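Uncharacterized protein (Bacteroides ovatus CL02T12C04, PDB 6PTM) acts as an exo-carrageenase of glycoside hydrolase family 42, probably releasing sugar units from the ends of carrageenan chains. Local coordinates at residues Gly248-Thr254 against Cys291-Trp296; Phe592-Pro596 against Lys689-Met693; Ile66-Glu71 against Arg145-Val150. One frame throughout, in Å; residues are numbered along the deposited sequence.

Overall arrangement
The three contacts sit in different parts of one chain and do not touch. Contact 1 lies at the end of strand 288-292, where the barrel of this family probably has its active site; a bound 1,2-ethanediol lies about 3 Å from the side chain of Tyr253. Contact 2 joins two loops near the five-stranded parallel sheet, across the chain's centre from contact 1. Contact 3 ties the start of helix 69-90 to the linker before strand 157-159. Measured between centres, contacts 1 and 2 lie about 41 Å apart, contacts 1 and 3 about 43 Å, and contacts 2 and 3 about 33 Å. Contacts 2 and 3 appear to be structural joins, well away from the probable active site.

Contact 1 of 3, residues Gly248-Thr254 against Cys291-Trp296; sequences GPGIKYT and CNEPHW
Gly250 presses its CA onto one face of the Trp296 indole, 3.4 Å from the centroid of the five-membered ring and 21° off its normal, a CH-pi contact. The fit is tight: His295 O lies 3.0 Å from the same CA, and a side chain at this position would run into both the indole and that carbonyl, which is why glycine suits the place. Beyond the glycine, Tyr253 and Thr254 both face it in a classic beta bulge. Tyr253 CB lies 2.9 Å from Asn292 O, and with CG anti to its carbonyl carbon (chi1 -69°) the ring turns one face to the Asn292 amide. ND2 stands 3.1 Å above the ring plane, over its centre, with the amide plane turned 62° from the ring; Lys252 CG lies over the opposite face. Asn292 OD1 is held by Lys394. Replacing Tyr253 by an alanine would probably open a gap between Lys252 and Asn292 and deprive the amide of the surface it rests on.

In contrast to this direct packing at Gly250 and Tyr253, other polar backbone atoms are joined through water. Water 1 gives a proton to Gly248 O and takes one from Trp296 NE1 at 2.9 Å. Water 2 links Gly250 O to His295 N, and water 3 links Tyr253 N to Glu293 O. Asn292 closes the fourth strand of what is evidently a (beta/alpha)8 barrel and Glu293 follows at its C-terminal end, consistent with the Asn-Glu pair that carries the acid/base in clan GH-A glycosidases.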
loop_
_atom_site.group_PDB
_atom_site.type_symbol
_atom_site.label_atom_id
_atom_site.label_comp_id
_atom_site.label_asym_id
_atom_site.label_seq_id
_atom_site.Cartn_x
_atom_site.Cartn_y
_atom_site.Cartn_z
ATOM N N GLY A 248 21.859 -18.048 -5.209
ATOM C CA GLY A 248 20.967 -17.581 -4.145
ATOM C C GLY A 248 20.347 -16.234 -4.484
ATOM O O GLY A 248 20.388 -15.326 -3.680
ATOM N N PRO A 249 19.734 -16.084 -5.672
ATOM C CA PRO A 249 19.019 -14.868 -6.015
ATOM C C PRO A 249 17.725 -14.763 -5.193
ATOM O O PRO A 249 17.289 -15.761 -4.600
ATOM C CB PRO A 249 18.715 -15.078 -7.497
ATOM C CG PRO A 249 18.468 -16.553 -7.570
ATOM C CD PRO A 249 19.602 -17.107 -6.734
ATOM N N GLY A 250 17.175 -13.553 -5.162
ATOM C CA GLY A 250 15.806 -13.266 -4.695
ATOM C C GLY A 250 14.944 -13.122 -5.914
ATOM O O GLY A 250 14.820 -12.031 -6.415
ATOM N N ILE A 251 14.476 -14.231 -6.450
ATOM C CA ILE A 251 13.773 -14.285 -7.762
ATOM C C ILE A 251 12.509 -13.429 -7.689
ATOM O O ILE A 251 11.817 -13.467 -6.663
ATOM C CB ILE A 251 13.483 -15.770 -8.109
ATOM C CG1 ILE A 251 14.796 -16.515 -8.382
ATOM C CG2 ILE A 251 12.511 -15.894 -9.290
ATOM C CD1 ILE A 251 14.638 -18.013 -8.604
ATOM N N LYS A 252 12.187 -12.663 -8.762
ATOM C CA LYS A 252 12.993 -12.486 -9.977
ATOM C C LYS A 252 13.706 -11.116 -9.974
ATOM O O LYS A 252 14.486 -10.837 -10.894
ATOM C CB LYS A 252 12.119 -12.594 -11.242
ATOM C CG LYS A 252 11.030 -11.531 -11.347
ATOM C CD LYS A 252 9.932 -11.865 -12.339
ATOM C CE LYS A 252 10.116 -11.177 -13.668
ATOM N NZ LYS A 252 8.839 -11.215 -14.419
ATOM N N TYR A 253 13.473 -10.272 -8.976
ATOM C CA TYR A 253 13.882 -8.847 -9.043
ATOM C C TYR A 253 15.287 -8.624 -8.477
ATOM O O TYR A 253 15.829 -7.557 -8.814
ATOM C CB TYR A 253 12.791 -7.968 -8.442
ATOM C CG TYR A 253 11.574 -7.973 -9.326
ATOM C CD1 TYR A 253 11.656 -7.513 -10.628
ATOM C CD2 TYR A 253 10.368 -8.494 -8.890
ATOM C CE1 TYR A 253 10.564 -7.550 -11.484
ATOM C CE2 TYR A 253 9.260 -8.520 -9.713
ATOM C CZ TYR A 253 9.364 -8.044 -11.008
ATOM O OH TYR A 253 8.288 -8.067 -11.820
ATOM N N THR A 254 15.892 -9.573 -7.748
ATOM C CA THR A 254 17.335 -9.466 -7.339
ATOM C C THR A 254 18.092 -10.703 -7.853
ATOM O O THR A 254 18.156 -11.728 -7.141
ATOM C CB THR A 254 17.513 -9.261 -5.823
ATOM O OG1 THR A 254 16.698 -8.195 -5.344
ATOM C CG2 THR A 254 18.955 -8.970 -5.458
ATOM N N CYS A 291 14.354 -1.517 -4.063
ATOM C CA CYS A 291 14.091 -2.712 -4.886
ATOM C C CYS A 291 12.595 -2.804 -5.215
ATOM O O CYS A 291 11.754 -2.557 -4.314
ATOM C CB CYS A 291 14.522 -3.988 -4.160
ATOM S SG CYS A 291 14.589 -5.451 -5.232
ATOM N N ASN A 292 12.314 -3.228 -6.445
ATOM C CA ASN A 292 10.999 -3.657 -6.983
ATOM C C ASN A 292 10.608 -5.057 -6.455
ATOM O O ASN A 292 11.239 -6.033 -6.883
ATOM C CB ASN A 292 11.121 -3.698 -8.509
ATOM C CG ASN A 292 9.810 -3.961 -9.205
ATOM O OD1 ASN A 292 9.106 -3.039 -9.668
ATOM N ND2 ASN A 292 9.485 -5.224 -9.282
ATOM N N GLU A 293 9.540 -5.165 -5.663
ATOM C CA GLU A 293 8.898 -6.442 -5.225
ATOM C C GLU A 293 9.974 -7.446 -4.840
ATOM O O GLU A 293 10.058 -8.541 -5.406
ATOM C CB GLU A 293 8.001 -7.042 -6.309
ATOM C CG GLU A 293 6.798 -6.161 -6.633
ATOM C CD GLU A 293 5.670 -6.896 -7.348
ATOM O OE1 GLU A 293 5.968 -7.930 -7.991
ATOM O OE2 GLU A 293 4.523 -6.434 -7.260
ATOM N N PRO A 294 10.881 -7.074 -3.918
ATOM C CA PRO A 294 11.875 -8.024 -3.417
ATOM C C PRO A 294 11.222 -9.201 -2.673
ATOM O O PRO A 294 10.150 -9.037 -2.040
ATOM C CB PRO A 294 12.706 -7.163 -2.451
ATOM C CG PRO A 294 11.689 -6.191 -1.943
ATOM C CD PRO A 294 10.948 -5.781 -3.207
ATOM N N HIS A 295 11.851 -10.372 -2.810
ATOM C CA HIS A 295 11.544 -11.589 -2.033
ATOM C C HIS A 295 12.612 -12.628 -2.347
ATOM O O HIS A 295 13.166 -12.616 -3.499
ATOM C CB HIS A 295 10.096 -12.075 -2.239
ATOM C CG HIS A 295 9.553 -11.950 -3.635
ATOM N ND1 HIS A 295 9.728 -12.926 -4.579
ATOM C CD2 HIS A 295 8.770 -11.004 -4.218
ATOM C CE1 HIS A 295 9.138 -12.570 -5.706
ATOM N NE2 HIS A 295 8.513 -11.405 -5.511
ATOM N N TRP A 296 12.920 -13.412 -1.319
ATOM C CA TRP A 296 13.943 -14.480 -1.299
ATOM C C TRP A 296 13.284 -15.770 -0.833
ATOM O O TRP A 296 13.759 -16.372 0.166
ATOM C CB TRP A 296 15.118 -14.054 -0.417
ATOM C CG TRP A 296 15.970 -12.996 -1.054
ATOM C CD1 TRP A 296 17.125 -13.203 -1.746
ATOM C CD2 TRP A 296 15.734 -11.577 -1.100
ATOM N NE1 TRP A 296 17.639 -12.022 -2.192
ATOM C CE2 TRP A 296 16.829 -11.002 -1.788
ATOM C CE3 TRP A 296 14.759 -10.736 -0.564
ATOM C CZ2 TRP A 296 16.942 -9.637 -2.009
ATOM C CZ3 TRP A 296 14.869 -9.381 -0.775
ATOM C CH2 TRP A 296 15.941 -8.839 -1.495
HETATM O O HOH W 1 20.219 -12.608 -3.337
HETATM O O HOH W 2 14.400 -9.878 -4.487
HETATM O O HOH W 3 11.818 -10.596 -6.399
#

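Contact 2 of 3, residues Phe592-Pro596 against Lys689-Met693; sequences FSGLP and KGMPM. With EDO (1,2-ethanediol), chain E.
Gly690 turns its carbonyl oxygen to the side chain of Leu595, with O 3.6 Å from the methyl CD2. It follows Lys689, whose positive phi makes it the C-prime residue of the Schellman motif that ends helix 674-687, and the chain leaves the helix here toward the neighbouring loop. Met691 comes next. Its side chain bends at chi2 and chi3 (-57° and -73°), which folds it back so that SD reaches the other branch of Leu595: SD and CD1 are 4.2 Å apart, and the two side chains cross at about a right angle. A long, flexible thioether suits this position, since it can follow the outline of a branched neighbour; Met691 also rests on Val685 of the helix just ended.

The contact lies where the alpha/beta part of the chain, with its parallel sheet, meets the C-terminal beta part. Segment 592-596 carries the chain from helix 579-590 into 597-600, an outermost strand of the five-stranded parallel sheet, while segment 689-693 leads from helix 674-687 into strand 694-700.

Pro692 then brings its ring against Leu595 and the backbone of Gly594. CD lies 4.1 Å from Leu595 CD2, and CG lies 3.6 Å from Gly594 O. A side chain on Gly594 would clash with that CG, and the positive phi of Gly594 by itself favours glycine. The proline ring further packs on Trp709 and Val711 of antiparallel strand 707-715. At Met693 the backbone N donates a hydrogen bond to O2 of a bound 1,2-ethanediol (3.0 Å, N-H...O angle 158°), a molecule probably taken from the crystallisation liquor.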
loop_
_atom_site.group_PDB
_atom_site.type_symbol
_atom_site.label_atom_id
_atom_site.label_comp_id
_atom_site.label_asym_id
_atom_site.label_seq_id
_atom_site.Cartn_x
_atom_site.Cartn_y
_atom_site.Cartn_z
ATOM N N PHE A 592 -15.286 -2.363 12.114
ATOM C CA PHE A 592 -16.527 -1.704 11.641
ATOM C C PHE A 592 -17.283 -1.119 12.828
ATOM O O PHE A 592 -18.506 -1.090 12.774
ATOM C CB PHE A 592 -17.362 -2.692 10.806
ATOM C CG PHE A 592 -16.609 -3.207 9.614
ATOM C CD1 PHE A 592 -15.774 -4.308 9.739
ATOM C CD2 PHE A 592 -16.656 -2.544 8.407
ATOM C CE1 PHE A 592 -15.042 -4.760 8.666
ATOM C CE2 PHE A 592 -15.928 -3.007 7.328
ATOM C CZ PHE A 592 -15.101 -4.101 7.466
ATOM N N SER A 593 -16.572 -0.571 13.814
ATOM C CA SER A 593 -17.172 0.023 15.042
ATOM C C SER A 593 -16.846 1.518 15.145
ATOM O O SER A 593 -16.983 2.053 16.250
ATOM C CB SER A 593 -16.714 -0.722 16.284
ATOM O OG SER A 593 -17.063 -2.088 16.211
ATOM N N GLY A 594 -16.345 2.160 14.075
ATOM C CA GLY A 594 -16.043 3.595 14.068
ATOM C C GLY A 594 -14.647 3.953 14.573
ATOM O O GLY A 594 -14.335 5.158 14.651
ATOM N N LEU A 595 -13.833 2.966 14.930
ATOM C CA LEU A 595 -12.486 3.157 15.531
ATOM C C LEU A 595 -11.418 2.693 14.557
ATOM O O LEU A 595 -11.538 1.631 13.952
ATOM C CB LEU A 595 -12.382 2.317 16.796
ATOM C CG LEU A 595 -13.310 2.703 17.945
ATOM C CD1 LEU A 595 -13.145 1.705 19.074
ATOM C CD2 LEU A 595 -13.045 4.138 18.395
ATOM N N PRO A 596 -10.323 3.458 14.396
ATOM C CA PRO A 596 -9.150 2.960 13.692
ATOM C C PRO A 596 -8.606 1.799 14.507
ATOM O O PRO A 596 -8.374 1.985 15.694
ATOM C CB PRO A 596 -8.195 4.168 13.639
ATOM C CG PRO A 596 -9.052 5.360 13.982
ATOM C CD PRO A 596 -10.156 4.836 14.876
ATOM N N LYS A 689 -13.414 6.828 27.512
ATOM C CA LYS A 689 -14.269 7.828 26.830
ATOM C C LYS A 689 -13.831 7.961 25.355
ATOM O O LYS A 689 -13.845 9.068 24.861
ATOM C CB LYS A 689 -14.194 9.167 27.585
ATOM C CG LYS A 689 -14.547 9.114 29.078
ATOM C CD LYS A 689 -14.719 10.489 29.740
ATOM N N GLY A 690 -13.427 6.871 24.692
ATOM C CA GLY A 690 -12.815 6.899 23.348
ATOM C C GLY A 690 -13.775 6.532 22.231
ATOM O O GLY A 690 -13.325 6.471 21.085
ATOM N N MET A 691 -15.050 6.254 22.522
ATOM C CA MET A 691 -15.995 5.816 21.470
ATOM C C MET A 691 -16.311 7.039 20.620
ATOM O O MET A 691 -16.141 8.169 21.079
ATOM C CB MET A 691 -17.275 5.192 22.044
ATOM C CG MET A 691 -17.040 3.864 22.768
ATOM S SD MET A 691 -16.239 2.625 21.721
ATOM C CE MET A 691 -17.606 2.203 20.639
ATOM N N PRO A 692 -16.730 6.854 19.355
ATOM C CA PRO A 692 -17.149 7.972 18.524
ATOM C C PRO A 692 -18.345 8.763 19.098
ATOM O O PRO A 692 -19.211 8.186 19.757
ATOM C CB PRO A 692 -17.530 7.292 17.202
ATOM C CG PRO A 692 -16.741 6.010 17.209
ATOM C CD PRO A 692 -16.843 5.566 18.653
ATOM N N MET A 693 -18.384 10.054 18.785
ATOM C CA MET A 693 -19.437 10.987 19.255
ATOM C C MET A 693 -20.707 10.818 18.410
ATOM O O MET A 693 -21.766 11.253 18.875
ATOM C CB MET A 693 -18.943 12.430 19.179
ATOM C CG MET A 693 -17.922 12.773 20.241
ATOM S SD MET A 693 -18.715 12.793 21.871
ATOM C CE MET A 693 -17.983 11.325 22.581
HETATM C C1 EDO E . -14.176 12.784 18.281
HETATM O O1 EDO E . -13.150 12.207 17.492
HETATM C C2 EDO E . -15.483 12.424 17.684
HETATM O O2 EDO E . -15.785 11.037 17.646
#

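Contact 3 of 3, residues Ile66-Glu71 against Arg145-Val150; sequences INTLKE and RLPTPV
Arg145 grips Glu71 end-on, with NH1 bonded to OE1 at 2.9 Å and NH2 to OE2 at 2.6 Å. Each oxygen offers its syn lone pair, and carboxylate and guanidinium planes are only 14° apart, so the two groups meet edge to edge in a bidentate salt bridge. The NH2 bond is almost straight, at 174°. NH1 has a second acceptor in Asn67 O, 3.0 Å away and tilted from the guanidinium plane, so the backbone also helps to fix how the guanidinium is turned.

The torsions bring the charges together. The arginine runs out with CG anti to the backbone N and then bends at chi3 (-70°), while Glu71, on the first turn of helix 69-90, folds at chi2 to meet it from the opposite direction. Arginine suits the place because one planar group can serve a carboxylate and a backbone carbonyl at once.

One shell farther out, Asn67 shapes the loop that offers that carbonyl. Its OD1 accepts from Leu69 N at 3.0 Å, an Asx turn that leads into the helix, and its ND2 reaches across through water 4 to Thr148 N. Thr148 is itself held by Ile545 O through its hydroxyl. Leu69 supplies the apolar side of the join, with CD2 4.4 Å from Val150 CG2; the same methyl packs against the carbonyl oxygen of Pro149. Ile66 and Arg145 also pack on Val138 of helix 109-139.

Lys70 pairs with Glu134, whose other oxygen makes a long, weak ion pair with Arg145 NH2. Glu134 thus probably offsets the like charges of Lys70 NZ and Arg145 NH2, 5.1 Å apart, and the bidentate arginine would be expected to favour the ionised form of Glu71.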
loop_
_atom_site.group_PDB
_atom_site.type_symbol
_atom_site.label_atom_id
_atom_site.label_comp_id
_atom_site.label_asym_id
_atom_site.label_seq_id
_atom_site.Cartn_x
_atom_site.Cartn_y
_atom_site.Cartn_z
ATOM N N ILE A 66 -14.692 30.651 -11.026
ATOM C CA ILE A 66 -14.809 29.235 -10.565
ATOM C C ILE A 66 -13.483 28.508 -10.859
ATOM O O ILE A 66 -12.992 28.600 -11.990
ATOM C CB ILE A 66 -16.029 28.555 -11.218
ATOM C CG1 ILE A 66 -17.345 29.194 -10.742
ATOM C CG2 ILE A 66 -16.026 27.054 -10.941
ATOM C CD1 ILE A 66 -18.561 28.822 -11.569
ATOM N N ASN A 67 -12.966 27.749 -9.894
ATOM C CA ASN A 67 -11.823 26.826 -10.102
ATOM C C ASN A 67 -12.295 25.627 -10.942
ATOM O O ASN A 67 -12.958 24.697 -10.370
ATOM C CB ASN A 67 -11.238 26.326 -8.771
ATOM C CG ASN A 67 -9.965 25.533 -8.969
ATOM O OD1 ASN A 67 -9.712 25.069 -10.092
ATOM N ND2 ASN A 67 -9.156 25.384 -7.925
ATOM N N THR A 68 -11.942 25.597 -12.238
ATOM C CA THR A 68 -12.396 24.556 -13.196
ATOM C C THR A 68 -11.340 23.447 -13.328
ATOM O O THR A 68 -11.353 22.740 -14.350
ATOM C CB THR A 68 -12.685 25.128 -14.591
ATOM O OG1 THR A 68 -11.564 25.904 -15.005
ATOM C CG2 THR A 68 -13.920 25.980 -14.630
ATOM N N LEU A 69 -10.447 23.274 -12.358
ATOM C CA LEU A 69 -9.402 22.213 -12.441
ATOM C C LEU A 69 -10.046 20.855 -12.762
ATOM O O LEU A 69 -9.536 20.135 -13.635
ATOM C CB LEU A 69 -8.588 22.156 -11.145
ATOM C CG LEU A 69 -7.555 21.042 -11.060
ATOM C CD1 LEU A 69 -6.492 21.180 -12.163
ATOM C CD2 LEU A 69 -6.898 21.060 -9.685
ATOM N N LYS A 70 -11.134 20.510 -12.086
ATOM C CA LYS A 70 -11.743 19.163 -12.216
ATOM C C LYS A 70 -12.169 18.951 -13.681
ATOM O O LYS A 70 -11.763 17.964 -14.259
ATOM C CB LYS A 70 -12.891 19.075 -11.222
ATOM C CG LYS A 70 -13.609 17.749 -11.180
ATOM C CD LYS A 70 -14.629 17.715 -10.070
ATOM C CE LYS A 70 -15.442 16.443 -10.124
ATOM N NZ LYS A 70 -16.305 16.313 -8.936
ATOM N N GLU A 71 -12.919 19.897 -14.251
ATOM C CA GLU A 71 -13.462 19.808 -15.630
ATOM C C GLU A 71 -12.316 19.882 -16.647
ATOM O O GLU A 71 -12.376 19.151 -17.669
ATOM C CB GLU A 71 -14.539 20.861 -15.843
ATOM C CG GLU A 71 -15.823 20.585 -15.075
ATOM C CD GLU A 71 -15.776 21.048 -13.628
ATOM O OE1 GLU A 71 -14.867 21.850 -13.291
ATOM O OE2 GLU A 71 -16.646 20.601 -12.841
ATOM N N ARG A 145 -18.520 24.379 -4.375
ATOM C CA ARG A 145 -17.182 23.829 -4.711
ATOM C C ARG A 145 -16.145 24.334 -3.718
ATOM O O ARG A 145 -15.889 25.504 -3.685
ATOM C CB ARG A 145 -16.754 24.204 -6.125
ATOM C CG ARG A 145 -15.370 23.685 -6.484
ATOM C CD ARG A 145 -15.232 23.603 -7.975
ATOM N NE ARG A 145 -16.050 22.531 -8.537
ATOM C CZ ARG A 145 -16.070 22.242 -9.831
ATOM N NH1 ARG A 145 -15.325 22.943 -10.657
ATOM N NH2 ARG A 145 -16.775 21.233 -10.304
ATOM N N LEU A 146 -15.517 23.437 -2.973
ATOM C CA LEU A 146 -14.451 23.825 -2.038
ATOM C C LEU A 146 -13.238 24.261 -2.835
ATOM O O LEU A 146 -13.010 23.743 -3.931
ATOM C CB LEU A 146 -14.127 22.626 -1.159
ATOM C CG LEU A 146 -15.259 22.205 -0.234
ATOM C CD1 LEU A 146 -14.840 20.998 0.584
ATOM C CD2 LEU A 146 -15.675 23.366 0.666
ATOM N N PRO A 147 -12.426 25.181 -2.269
ATOM C CA PRO A 147 -11.128 25.494 -2.838
ATOM C C PRO A 147 -10.260 24.236 -2.963
ATOM O O PRO A 147 -10.263 23.374 -2.047
ATOM C CB PRO A 147 -10.479 26.453 -1.820
ATOM C CG PRO A 147 -11.637 26.999 -0.979
ATOM C CD PRO A 147 -12.690 25.903 -1.000
ATOM N N THR A 148 -9.466 24.165 -4.029
ATOM C CA THR A 148 -8.565 23.015 -4.275
ATOM C C THR A 148 -7.341 23.540 -5.016
ATOM O O THR A 148 -7.480 24.434 -5.837
ATOM C CB THR A 148 -9.318 21.880 -4.988
ATOM O OG1 THR A 148 -8.550 20.692 -4.824
ATOM C CG2 THR A 148 -9.552 22.142 -6.456
ATOM N N PRO A 149 -6.120 23.077 -4.658
ATOM C CA PRO A 149 -4.888 23.643 -5.217
ATOM C C PRO A 149 -4.604 23.133 -6.631
ATOM O O PRO A 149 -4.977 22.013 -6.948
ATOM C CB PRO A 149 -3.802 23.168 -4.276
ATOM C CG PRO A 149 -4.351 21.852 -3.737
ATOM C CD PRO A 149 -5.850 22.063 -3.626
ATOM N N VAL A 150 -4.024 23.999 -7.456
ATOM C CA VAL A 150 -3.367 23.626 -8.728
ATOM C C VAL A 150 -1.915 23.378 -8.322
ATOM O O VAL A 150 -1.186 24.352 -8.155
ATOM C CB VAL A 150 -3.522 24.718 -9.806
ATOM C CG1 VAL A 150 -2.842 24.333 -11.105
ATOM C CG2 VAL A 150 -4.989 25.033 -10.094
HETATM O O HOH W 4 -9.849 26.657 -5.613
#